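Local structure of UDP-N-acetylglucosamine 4,6-dehydratase (Vibrio fischeri, 3PVZ) at residues Y113-N118 with S247-E252; F143-T148 with K158-V163; Q151-G156 with E191-S196. The protein probably acts as an NAD-binding lyase that dehydrates UDP-N-acetylglucosamine at positions 4 and 6 of the sugar. All blocks are in the same frame, centred on the assembly; numbering follows the deposited sequence. Where two conformers were deposited one is given.

Contact 1: Y113-N118 with S247-E252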
loop_
_atom_site.group_PDB
_atom_site.type_symbol
_atom_site.label_atom_id
_atom_site.label_comp_id
_atom_site.label_asym_id
_atom_site.label_seq_id
_atom_site.Cartn_x
_atom_site.Cartn_y
_atom_site.Cartn_z
ATOM N N TYR A 113 23.322 -4.406 -9.001
ATOM C CA TYR A 113 22.280 -4.653 -10.010
ATOM C C TYR A 113 22.730 -4.058 -11.331
ATOM O O TYR A 113 23.522 -3.156 -11.342
ATOM C CB TYR A 113 20.937 -4.051 -9.636
ATOM C CG TYR A 113 20.437 -4.566 -8.327
ATOM C CD1 TYR A 113 19.793 -5.781 -8.230
ATOM C CD2 TYR A 113 20.558 -3.827 -7.183
ATOM C CE1 TYR A 113 19.352 -6.250 -7.008
ATOM C CE2 TYR A 113 20.101 -4.296 -5.960
ATOM C CZ TYR A 113 19.498 -5.497 -5.878
ATOM O OH TYR A 113 19.055 -5.943 -4.625
ATOM N N ASP A 114 22.251 -4.600 -12.447
ATOM C CA ASP A 114 22.553 -4.023 -13.757
ATOM C C ASP A 114 21.433 -3.051 -14.130
ATOM O O ASP A 114 21.706 -1.947 -14.642
ATOM C CB ASP A 114 22.714 -5.113 -14.793
ATOM C CG ASP A 114 23.840 -6.056 -14.454
ATOM O OD1 ASP A 114 24.986 -5.548 -14.426
ATOM O OD2 ASP A 114 23.581 -7.289 -14.200
ATOM N N TYR A 115 20.199 -3.427 -13.768
ATOM C CA TYR A 115 19.029 -2.684 -14.151
ATOM C C TYR A 115 18.170 -2.472 -12.915
ATOM O O TYR A 115 17.837 -3.425 -12.182
ATOM C CB TYR A 115 18.212 -3.425 -15.199
ATOM C CG TYR A 115 18.873 -3.673 -16.559
ATOM C CD1 TYR A 115 18.842 -2.709 -17.535
ATOM C CD2 TYR A 115 19.440 -4.921 -16.875
ATOM C CE1 TYR A 115 19.433 -2.918 -18.775
ATOM C CE2 TYR A 115 20.005 -5.142 -18.063
ATOM C CZ TYR A 115 20.011 -4.133 -19.027
ATOM O OH TYR A 115 20.604 -4.322 -20.237
ATOM N N VAL A 116 17.834 -1.210 -12.671
ATOM C CA VAL A 116 17.010 -0.834 -11.525
ATOM C C VAL A 116 15.729 -0.198 -12.078
ATOM O O VAL A 116 15.812 0.720 -12.856
ATOM C CB VAL A 116 17.763 0.109 -10.577
ATOM C CG1 VAL A 116 16.835 0.518 -9.407
ATOM C CG2 VAL A 116 19.070 -0.585 -10.078
ATOM N N LEU A 117 14.566 -0.759 -11.721
ATOM C CA LEU A 117 13.272 -0.312 -12.225
ATOM C C LEU A 117 12.449 0.215 -11.042
ATOM O O LEU A 117 12.325 -0.455 -10.024
ATOM C CB LEU A 117 12.523 -1.472 -12.904
ATOM C CG LEU A 117 13.117 -2.054 -14.191
ATOM C CD1 LEU A 117 14.230 -3.073 -13.856
ATOM C CD2 LEU A 117 12.056 -2.728 -15.070
ATOM N N ASN A 118 11.964 1.443 -11.139
ATOM C CA ASN A 118 11.187 2.054 -10.068
ATOM C C ASN A 118 9.763 2.280 -10.514
ATOM O O ASN A 118 9.485 3.203 -11.270
ATOM C CB ASN A 118 11.833 3.368 -9.646
ATOM C CG ASN A 118 11.181 4.013 -8.398
ATOM O OD1 ASN A 118 10.230 3.513 -7.840
ATOM N ND2 ASN A 118 11.775 5.090 -7.934
ATOM N N SER A 247 11.516 -0.532 -22.584
ATOM C CA SER A 247 12.181 0.722 -22.315
ATOM C C SER A 247 13.418 0.418 -21.486
ATOM O O SER A 247 14.501 0.892 -21.782
ATOM C CB SER A 247 11.277 1.696 -21.598
ATOM O OG SER A 247 11.987 2.862 -21.254
ATOM N N CYS A 248 13.251 -0.418 -20.474
ATOM C CA CYS A 248 14.398 -0.874 -19.658
ATOM C C CYS A 248 15.600 -1.397 -20.442
ATOM O O CYS A 248 16.720 -0.941 -20.232
ATOM C CB CYS A 248 13.999 -1.971 -18.645
ATOM S SG CYS A 248 15.334 -2.237 -17.464
ATOM N N ILE A 249 15.380 -2.408 -21.272
ATOM C CA ILE A 249 16.461 -3.073 -21.953
ATOM C C ILE A 249 16.918 -2.287 -23.189
ATOM O O ILE A 249 18.104 -2.122 -23.389
ATOM C CB ILE A 249 16.048 -4.444 -22.481
ATOM C CG1 ILE A 249 15.537 -5.357 -21.360
ATOM C CG2 ILE A 249 17.245 -5.064 -23.304
ATOM C CD1 ILE A 249 16.493 -5.618 -20.255
ATOM N N PHE A 250 15.975 -1.782 -23.976
ATOM C CA PHE A 250 16.267 -1.106 -25.262
ATOM C C PHE A 250 16.243 0.433 -25.256
ATOM O O PHE A 250 16.679 1.044 -26.209
ATOM C CB PHE A 250 15.303 -1.624 -26.350
ATOM C CG PHE A 250 15.443 -3.115 -26.615
ATOM C CD1 PHE A 250 16.555 -3.606 -27.276
ATOM C CD2 PHE A 250 14.494 -4.005 -26.169
ATOM C CE1 PHE A 250 16.721 -4.969 -27.523
ATOM C CE2 PHE A 250 14.623 -5.417 -26.422
ATOM C CZ PHE A 250 15.732 -5.895 -27.075
ATOM N N GLY A 251 15.740 1.054 -24.208
ATOM C CA GLY A 251 15.705 2.498 -24.150
ATOM C C GLY A 251 17.103 3.126 -24.060
ATOM O O GLY A 251 17.985 2.646 -23.306
ATOM N N GLU A 252 17.309 4.204 -24.820
ATOM C CA GLU A 252 18.519 4.958 -24.662
ATOM C C GLU A 252 18.320 6.010 -23.599
ATOM O O GLU A 252 17.192 6.334 -23.255
ATOM C CB GLU A 252 18.926 5.594 -25.988
ATOM C CG GLU A 252 19.263 4.561 -27.023
ATOM C CD GLU A 252 19.718 5.202 -28.308
ATOM O OE1 GLU A 252 20.869 5.691 -28.330
ATOM O OE2 GLU A 252 18.925 5.228 -29.267
HETATM O O HOH W 1 20.347 -2.573 -22.060
#

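Contact 2: F143-T148 with K158-V163. With NAD (nicotinamide-adenine-dinucleotide), chain E.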
loop_
_atom_site.group_PDB
_atom_site.type_symbol
_atom_site.label_atom_id
_atom_site.label_comp_id
_atom_site.label_asym_id
_atom_site.label_seq_id
_atom_site.Cartn_x
_atom_site.Cartn_y
_atom_site.Cartn_z
ATOM N N PHE A 143 12.112 12.496 -3.939
ATOM C CA PHE A 143 13.328 12.218 -3.192
ATOM C C PHE A 143 13.777 10.772 -3.138
ATOM O O PHE A 143 14.962 10.510 -3.235
ATOM C CB PHE A 143 13.262 12.865 -1.811
ATOM C CG PHE A 143 13.264 14.377 -1.877
ATOM C CD1 PHE A 143 14.368 15.059 -2.397
ATOM C CD2 PHE A 143 12.155 15.100 -1.512
ATOM C CE1 PHE A 143 14.339 16.418 -2.513
ATOM C CE2 PHE A 143 12.141 16.473 -1.602
ATOM C CZ PHE A 143 13.212 17.126 -2.104
ATOM N N ASN A 144 12.854 9.827 -3.047
ATOM C CA ASN A 144 13.194 8.415 -3.099
ATOM C C ASN A 144 13.750 8.075 -4.464
ATOM O O ASN A 144 14.635 7.200 -4.617
ATOM C CB ASN A 144 11.967 7.535 -2.860
ATOM C CG ASN A 144 11.543 7.485 -1.389
ATOM O OD1 ASN A 144 12.133 8.132 -0.518
ATOM N ND2 ASN A 144 10.482 6.726 -1.111
ATOM N N THR A 145 13.205 8.704 -5.482
ATOM C CA THR A 145 13.630 8.413 -6.833
ATOM C C THR A 145 15.056 8.909 -7.015
ATOM O O THR A 145 15.915 8.126 -7.422
ATOM C CB THR A 145 12.709 9.086 -7.846
ATOM O OG1 THR A 145 11.355 8.709 -7.577
ATOM C CG2 THR A 145 13.066 8.689 -9.264
ATOM N N ASP A 146 15.317 10.167 -6.631
ATOM C CA ASP A 146 16.655 10.762 -6.743
ATOM C C ASP A 146 17.675 9.930 -5.944
ATOM O O ASP A 146 18.710 9.578 -6.488
ATOM C CB ASP A 146 16.646 12.227 -6.249
ATOM C CG ASP A 146 17.885 12.970 -6.605
ATOM O OD1 ASP A 146 18.215 13.071 -7.808
ATOM O OD2 ASP A 146 18.555 13.445 -5.695
ATOM N N LYS A 147 17.361 9.563 -4.693
ATOM C CA LYS A 147 18.265 8.744 -3.886
ATOM C C LYS A 147 18.566 7.367 -4.505
ATOM O O LYS A 147 19.703 6.940 -4.524
ATOM C CB LYS A 147 17.730 8.565 -2.446
ATOM C CG LYS A 147 18.662 7.676 -1.553
ATOM C CD LYS A 147 18.035 7.340 -0.231
ATOM C CE LYS A 147 16.939 6.265 -0.371
ATOM N NZ LYS A 147 16.430 5.951 1.040
ATOM N N THR A 148 17.555 6.647 -4.965
ATOM C CA THR A 148 17.768 5.287 -5.498
ATOM C C THR A 148 18.546 5.390 -6.843
ATOM O O THR A 148 19.308 4.527 -7.209
ATOM C CB THR A 148 16.468 4.566 -5.711
ATOM O OG1 THR A 148 15.603 5.383 -6.512
ATOM C CG2 THR A 148 15.724 4.172 -4.322
ATOM N N LYS A 158 23.845 -0.084 -14.893
ATOM C CA LYS A 158 23.981 0.470 -16.207
ATOM C C LYS A 158 22.768 1.260 -16.658
ATOM O O LYS A 158 22.901 2.082 -17.572
ATOM C CB LYS A 158 24.371 -0.566 -17.233
ATOM C CG LYS A 158 23.404 -1.625 -17.473
ATOM C CD LYS A 158 23.836 -2.406 -18.799
ATOM C CE LYS A 158 23.772 -3.907 -18.611
ATOM N NZ LYS A 158 23.469 -4.776 -19.853
ATOM N N LYS A 159 21.634 1.055 -15.968
ATOM C CA LYS A 159 20.364 1.596 -16.416
ATOM C C LYS A 159 19.361 1.704 -15.286
ATOM O O LYS A 159 19.169 0.784 -14.491
ATOM C CB LYS A 159 19.797 0.746 -17.571
ATOM C CG LYS A 159 18.471 1.219 -18.141
ATOM C CD LYS A 159 18.772 2.372 -19.140
ATOM C CE LYS A 159 17.558 2.831 -19.859
ATOM N NZ LYS A 159 17.073 1.786 -20.818
ATOM N N TYR A 160 18.734 2.869 -15.224
ATOM C CA TYR A 160 17.643 3.100 -14.308
ATOM C C TYR A 160 16.400 3.402 -15.152
ATOM O O TYR A 160 16.476 4.062 -16.147
ATOM C CB TYR A 160 17.991 4.298 -13.390
ATOM C CG TYR A 160 17.023 4.550 -12.256
ATOM C CD1 TYR A 160 15.862 5.273 -12.453
ATOM C CD2 TYR A 160 17.274 4.077 -10.967
ATOM C CE1 TYR A 160 14.981 5.518 -11.403
ATOM C CE2 TYR A 160 16.400 4.311 -9.932
ATOM C CZ TYR A 160 15.254 5.052 -10.147
ATOM O OH TYR A 160 14.370 5.294 -9.105
ATOM N N PHE A 161 15.280 2.833 -14.763
ATOM C CA PHE A 161 14.038 2.970 -15.463
ATOM C C PHE A 161 13.011 3.438 -14.466
ATOM O O PHE A 161 12.910 2.911 -13.334
ATOM C CB PHE A 161 13.580 1.629 -16.070
ATOM C CG PHE A 161 12.158 1.649 -16.496
ATOM C CD1 PHE A 161 11.786 2.217 -17.727
ATOM C CD2 PHE A 161 11.157 1.235 -15.637
ATOM C CE1 PHE A 161 10.472 2.337 -18.087
ATOM C CE2 PHE A 161 9.828 1.322 -16.020
ATOM C CZ PHE A 161 9.493 1.882 -17.258
ATOM N N CYS A 162 12.197 4.395 -14.904
ATOM C CA CYS A 162 11.067 4.775 -14.097
ATOM C C CYS A 162 9.984 5.387 -14.981
ATOM O O CYS A 162 10.149 5.464 -16.169
ATOM C CB CYS A 162 11.506 5.744 -12.997
ATOM S SG CYS A 162 12.187 7.220 -13.637
ATOM N N VAL A 163 8.887 5.830 -14.391
ATOM C CA VAL A 163 7.727 6.268 -15.157
ATOM C C VAL A 163 7.804 7.749 -15.461
ATOM O O VAL A 163 8.359 8.510 -14.677
ATOM C CB VAL A 163 6.430 6.058 -14.395
ATOM C CG1 VAL A 163 6.372 4.648 -13.850
ATOM C CG2 VAL A 163 6.303 7.121 -13.278
HETATM P PA NAD E . 0.366 1.092 -7.707
HETATM O O1A NAD E . -0.333 1.838 -6.617
HETATM O O2A NAD E . -0.349 -0.194 -7.992
HETATM O O5B NAD E . 1.757 0.502 -7.211
HETATM C C5B NAD E . 2.673 1.455 -6.628
HETATM C C4B NAD E . 3.561 0.573 -5.744
HETATM O O4B NAD E . 4.571 1.312 -5.089
HETATM C C3B NAD E . 2.699 -0.121 -4.641
HETATM O O3B NAD E . 2.892 -1.520 -4.642
HETATM C C2B NAD E . 3.216 0.546 -3.344
HETATM O O2B NAD E . 3.050 -0.241 -2.171
HETATM C C1B NAD E . 4.676 0.793 -3.789
HETATM N N9A NAD E . 5.307 1.807 -2.957
HETATM C C8A NAD E . 4.866 3.049 -2.716
HETATM N N7A NAD E . 5.641 3.667 -1.885
HETATM C C5A NAD E . 6.693 2.831 -1.629
HETATM C C6A NAD E . 7.827 2.909 -0.826
HETATM N N6A NAD E . 8.056 4.096 -0.174
HETATM N N1A NAD E . 8.666 1.881 -0.751
HETATM C C2A NAD E . 8.419 0.753 -1.409
HETATM N N3A NAD E . 7.349 0.631 -2.154
HETATM C C4A NAD E . 6.485 1.628 -2.288
HETATM O O3 NAD E . 0.530 2.061 -8.981
HETATM P PN NAD E . 0.674 1.404 -10.465
HETATM O O1N NAD E . -0.683 1.368 -11.148
HETATM O O2N NAD E . 1.402 0.133 -10.625
HETATM O O5D NAD E . 1.396 2.678 -11.229
HETATM C C5D NAD E . 2.789 2.722 -10.963
HETATM C C4D NAD E . 3.392 3.949 -11.658
HETATM O O4D NAD E . 2.851 4.078 -13.010
HETATM C C3D NAD E . 2.967 5.236 -10.915
HETATM O O3D NAD E . 3.925 6.309 -11.055
HETATM C C2D NAD E . 1.714 5.685 -11.701
HETATM O O2D NAD E . 1.459 7.091 -11.575
HETATM C C1D NAD E . 2.121 5.331 -13.131
HETATM N N1N NAD E . 0.965 5.217 -14.033
HETATM C C2N NAD E . 0.037 4.289 -13.765
HETATM C C3N NAD E . -1.059 4.126 -14.586
HETATM C C7N NAD E . -2.104 3.131 -14.292
HETATM O O7N NAD E . -3.078 3.123 -15.042
HETATM N N7N NAD E . -2.039 2.290 -13.249
HETATM C C4N NAD E . -1.199 4.955 -15.726
HETATM C C5N NAD E . -0.211 5.892 -15.977
HETATM C C6N NAD E . 0.869 6.013 -15.101
#

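Contact 3: Q151-G156 with E191-S196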
loop_
_atom_site.group_PDB
_atom_site.type_symbol
_atom_site.label_atom_id
_atom_site.label_comp_id
_atom_site.label_asym_id
_atom_site.label_seq_id
_atom_site.Cartn_x
_atom_site.Cartn_y
_atom_site.Cartn_z
ATOM N N GLN A 151 22.113 5.752 -5.579
ATOM C CA GLN A 151 22.593 4.490 -5.104
ATOM C C GLN A 151 22.895 3.562 -6.288
ATOM O O GLN A 151 23.775 2.704 -6.215
ATOM C CB GLN A 151 21.562 3.865 -4.169
ATOM C CG GLN A 151 21.315 4.671 -2.944
ATOM C CD GLN A 151 20.192 4.108 -2.129
ATOM O OE1 GLN A 151 19.223 3.568 -2.666
ATOM N NE2 GLN A 151 20.296 4.246 -0.837
ATOM N N SER A 152 22.149 3.699 -7.365
ATOM C CA SER A 152 22.415 2.924 -8.559
ATOM C C SER A 152 23.736 3.370 -9.265
ATOM O O SER A 152 24.515 2.505 -9.716
ATOM C CB SER A 152 21.231 3.044 -9.517
ATOM O OG SER A 152 20.037 2.525 -8.936
ATOM N N ILE A 153 23.983 4.678 -9.368
ATOM C CA ILE A 153 25.273 5.202 -9.887
ATOM C C ILE A 153 26.425 4.680 -9.038
ATOM O O ILE A 153 27.390 4.184 -9.556
ATOM C CB ILE A 153 25.333 6.717 -9.846
ATOM C CG1 ILE A 153 24.277 7.313 -10.803
ATOM C CG2 ILE A 153 26.743 7.243 -10.224
ATOM C CD1 ILE A 153 23.665 8.575 -10.281
ATOM N N ASP A 154 26.280 4.739 -7.719
ATOM C CA ASP A 154 27.334 4.309 -6.789
ATOM C C ASP A 154 27.697 2.834 -6.941
ATOM O O ASP A 154 28.840 2.443 -6.721
ATOM C CB ASP A 154 26.939 4.626 -5.330
ATOM C CG ASP A 154 26.854 6.146 -5.051
ATOM O OD1 ASP A 154 27.306 6.973 -5.885
ATOM O OD2 ASP A 154 26.305 6.520 -3.993
ATOM N N ALA A 155 26.734 2.010 -7.330
ATOM C CA ALA A 155 27.002 0.587 -7.468
ATOM C C ALA A 155 27.379 0.226 -8.898
ATOM O O ALA A 155 27.556 -0.939 -9.202
ATOM C CB ALA A 155 25.761 -0.236 -7.010
ATOM N N GLY A 156 27.480 1.214 -9.791
ATOM C CA GLY A 156 27.771 0.906 -11.202
ATOM C C GLY A 156 26.654 0.242 -12.029
ATOM O O GLY A 156 26.959 -0.390 -13.024
ATOM N N GLU A 191 22.796 12.844 -16.604
ATOM C CA GLU A 191 24.187 13.211 -16.954
ATOM C C GLU A 191 25.222 12.228 -16.357
ATOM O O GLU A 191 26.393 12.372 -16.645
ATOM C CB GLU A 191 24.505 14.644 -16.471
ATOM C CG GLU A 191 23.656 15.696 -17.199
ATOM C CD GLU A 191 23.720 17.095 -16.605
ATOM O OE1 GLU A 191 24.146 17.247 -15.453
ATOM O OE2 GLU A 191 23.293 18.054 -17.294
ATOM N N GLU A 192 24.792 11.275 -15.507
ATOM C CA GLU A 192 25.707 10.296 -14.908
ATOM C C GLU A 192 25.349 8.835 -15.137
ATOM O O GLU A 192 26.188 8.010 -14.945
ATOM C CB GLU A 192 25.775 10.475 -13.407
ATOM C CG GLU A 192 26.435 11.773 -13.010
ATOM C CD GLU A 192 26.487 11.921 -11.540
ATOM O OE1 GLU A 192 25.689 12.731 -11.085
ATOM O OE2 GLU A 192 27.277 11.206 -10.857
ATOM N N ILE A 193 24.103 8.538 -15.472
ATOM C CA ILE A 193 23.679 7.184 -15.758
ATOM C C ILE A 193 22.570 7.278 -16.785
ATOM O O ILE A 193 21.807 8.237 -16.780
ATOM C CB ILE A 193 23.143 6.488 -14.463
ATOM C CG1 ILE A 193 22.855 4.997 -14.694
ATOM C CG2 ILE A 193 21.908 7.173 -13.973
ATOM C CD1 ILE A 193 22.550 4.209 -13.388
ATOM N N ALA A 194 22.514 6.291 -17.674
ATOM C CA ALA A 194 21.408 6.098 -18.579
ATOM C C ALA A 194 20.050 5.903 -17.834
ATOM O O ALA A 194 19.872 4.945 -17.056
ATOM C CB ALA A 194 21.687 4.896 -19.502
ATOM N N ILE A 195 19.108 6.803 -18.121
ATOM C CA ILE A 195 17.758 6.754 -17.579
ATOM C C ILE A 195 16.755 6.725 -18.728
ATOM O O ILE A 195 16.803 7.571 -19.640
ATOM C CB ILE A 195 17.454 8.007 -16.699
ATOM C CG1 ILE A 195 18.455 8.110 -15.545
ATOM C CG2 ILE A 195 16.033 7.944 -16.122
ATOM C CD1 ILE A 195 18.266 9.320 -14.628
ATOM N N SER A 196 15.836 5.776 -18.713
ATOM C CA SER A 196 14.749 5.803 -19.683
ATOM C C SER A 196 13.420 5.627 -18.964
ATOM O O SER A 196 13.403 5.066 -17.872
ATOM C CB SER A 196 14.951 4.737 -20.770
ATOM O OG SER A 196 14.615 3.418 -20.355
#

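Contact 1: Y113-N118 with S247-E252
Y115 and L117, on the inner strand 115-118 of the Rossmann-type sheet, meet C248 and I249 at the C-terminal end of helix 237-250, which covers one face of that sheet. The contacts across the pair are apolar and aromatic. C248 carries the middle of them: its SG lies 3.5 Å from Y115 CD1, approaching the ring obliquely in a sulfur-aromatic contact. The same sulfur touches L117 CD1 at 3.9 Å, and a small, polarisable cysteine suits a place where one sulfur touches both a ring and a leucine methyl. Its SG is set anti to the backbone N (chi1 -168°), which carries it from the helix toward the strand. I249 makes a CH-pi contact, its CD1 lying over one face of the Y115 ring, 4.2 Å from the centroid and displaced toward the rim. Apolar and branched at CB, isoleucine reaches the ring with the CD1 end of its longer arm, crossing the tyrosine at about a right angle. V32 of helix 19-34 packs against both Y115 and I249.

Polar links complete the contact at the tyrosine hydroxyl and the helix end. Y115 OH is hydrogen-bonded to K158 NZ and to a water in the plane of the ring, so tyrosine combines a buried apolar face with a polar end. K159 NZ, from the neighbouring strand, gathers the carbonyl oxygens of S247, C248 and G251 where the helix stops. Having no CB, G251 can lie close to S247 O, which its N bonds at 2.7 Å. The water that meets Y115 OH donates to I249 O at 2.6 Å.

Contact 2: F143-T148 with K158-V163
Y160 OH donates a 2.9 Å hydrogen bond to T148 OG1, tying strand 159-163 to helix 131-154. The helix is the connection of a beta-alpha-beta crossover in the Rossmann-type domain: it links strand 115-118 to the parallel, neighbouring strand 159-163 and packs back on the sheet.

Y160 contributes the most surface. A chi1 of -172°, placing CG opposite the backbone N, stands the ring up from the strand toward the helix, and T148 OG1 sits at its edge, near the ring plane. A tyrosine suits the place because it is long enough to span from sheet to helix and ends in a hydroxyl. That hydroxyl is also bonded to N118 ND2 of strand 115-118, so the buried oxygen has partners on both the helix and the adjacent strand.

T148 holds OG1 between its backbone N and carbonyl carbon (chi1 53°). There the oxygen has N144 O at 2.8 Å and T145 O at 2.9 Å, two possible acceptors in the preceding turn for its single proton. Threonine can thus receive the tyrosine bond while remaining linked to its own helix.

T145 presents its methyl instead: CG2 lies 3.6 Å from Y160 OH, whereas OG1 is turned to N141 O, so the branched residue divides its apolar and polar arms between the tyrosine and the helix backbone. The T145 side chain also touches L186 of helix 174-189. N144, next to T145 in the helix, belongs to the NAD pocket, where its ND2 approaches NAD N6A to 3.7 Å.

Contact 3: Q151-G156 with E191-S196
I153 and I193 pack side chain against side chain where helix 131-154 ends and the chain is about to enter strand 194-198 of the Rossmann-type domain. The helix finishes in a Schellman motif, and the loop before the strand follows helix 174-189, the connection of the next beta-alpha-beta unit, so the contact joins two successive units.

The two isoleucines differ in conformation and meet at an oblique angle. In I153, CG1 is anti to the carbonyl carbon (chi1 -65°) and lies beside the backbone N, a position that brings this branch to I193 CB at 3.9 Å. The outer bond of I153 is turned off a staggered position (chi2 144°). The same CG1 is 4.0 Å from I193 CG2, so it is the fork of I193 that is met. In I193 the longer branch takes a different position, CG1 opposite the backbone N (chi1 -173°), and the extended chain carries CD1 past its partner to S152 CB at 4.3 Å. Branching at CB suits both residues: each can fill one place with a methyl and another with the longer arm.

S152 turns a small, apolar CB to the isoleucine, while its hydroxyl is bonded to T148 O in the preceding turn. A residue this short fits a helix face held near both the loop and the sheet, where it also touches Y160.

E192 covers the outer margin. Its side chain extends beyond CG and crosses I153 at about a right angle, its carboxylate remaining on the exposed side as suits a charged residue. G156, with positive phi, closes the helix through a bond from its N to I153 O at 3.0 Å. At the outer edge, E192 OE2 rests 4.0 Å from I153 CG2.

All three contacts belong to one mixed, largely parallel sheet, reached through its adjacent strands 115-118, 159-163 and 194-198. Contact 1 packs helix 237-250 on one face of the sheet. Contacts 2 and 3 both use helix 131-154, on the other face, and their centres lie about 8 Å apart; the centre of contact 1 is about 10 Å from each. Along the chain, the segments of contacts 2 and 3 alternate, and all of them fall between the two segments of contact 1. Together they place helices on both faces of the sheet of a Rossmann-type domain. Contact 2 comes closest to the NAD pocket, contributing N144 and V163, while contact 3 lies toward the periphery.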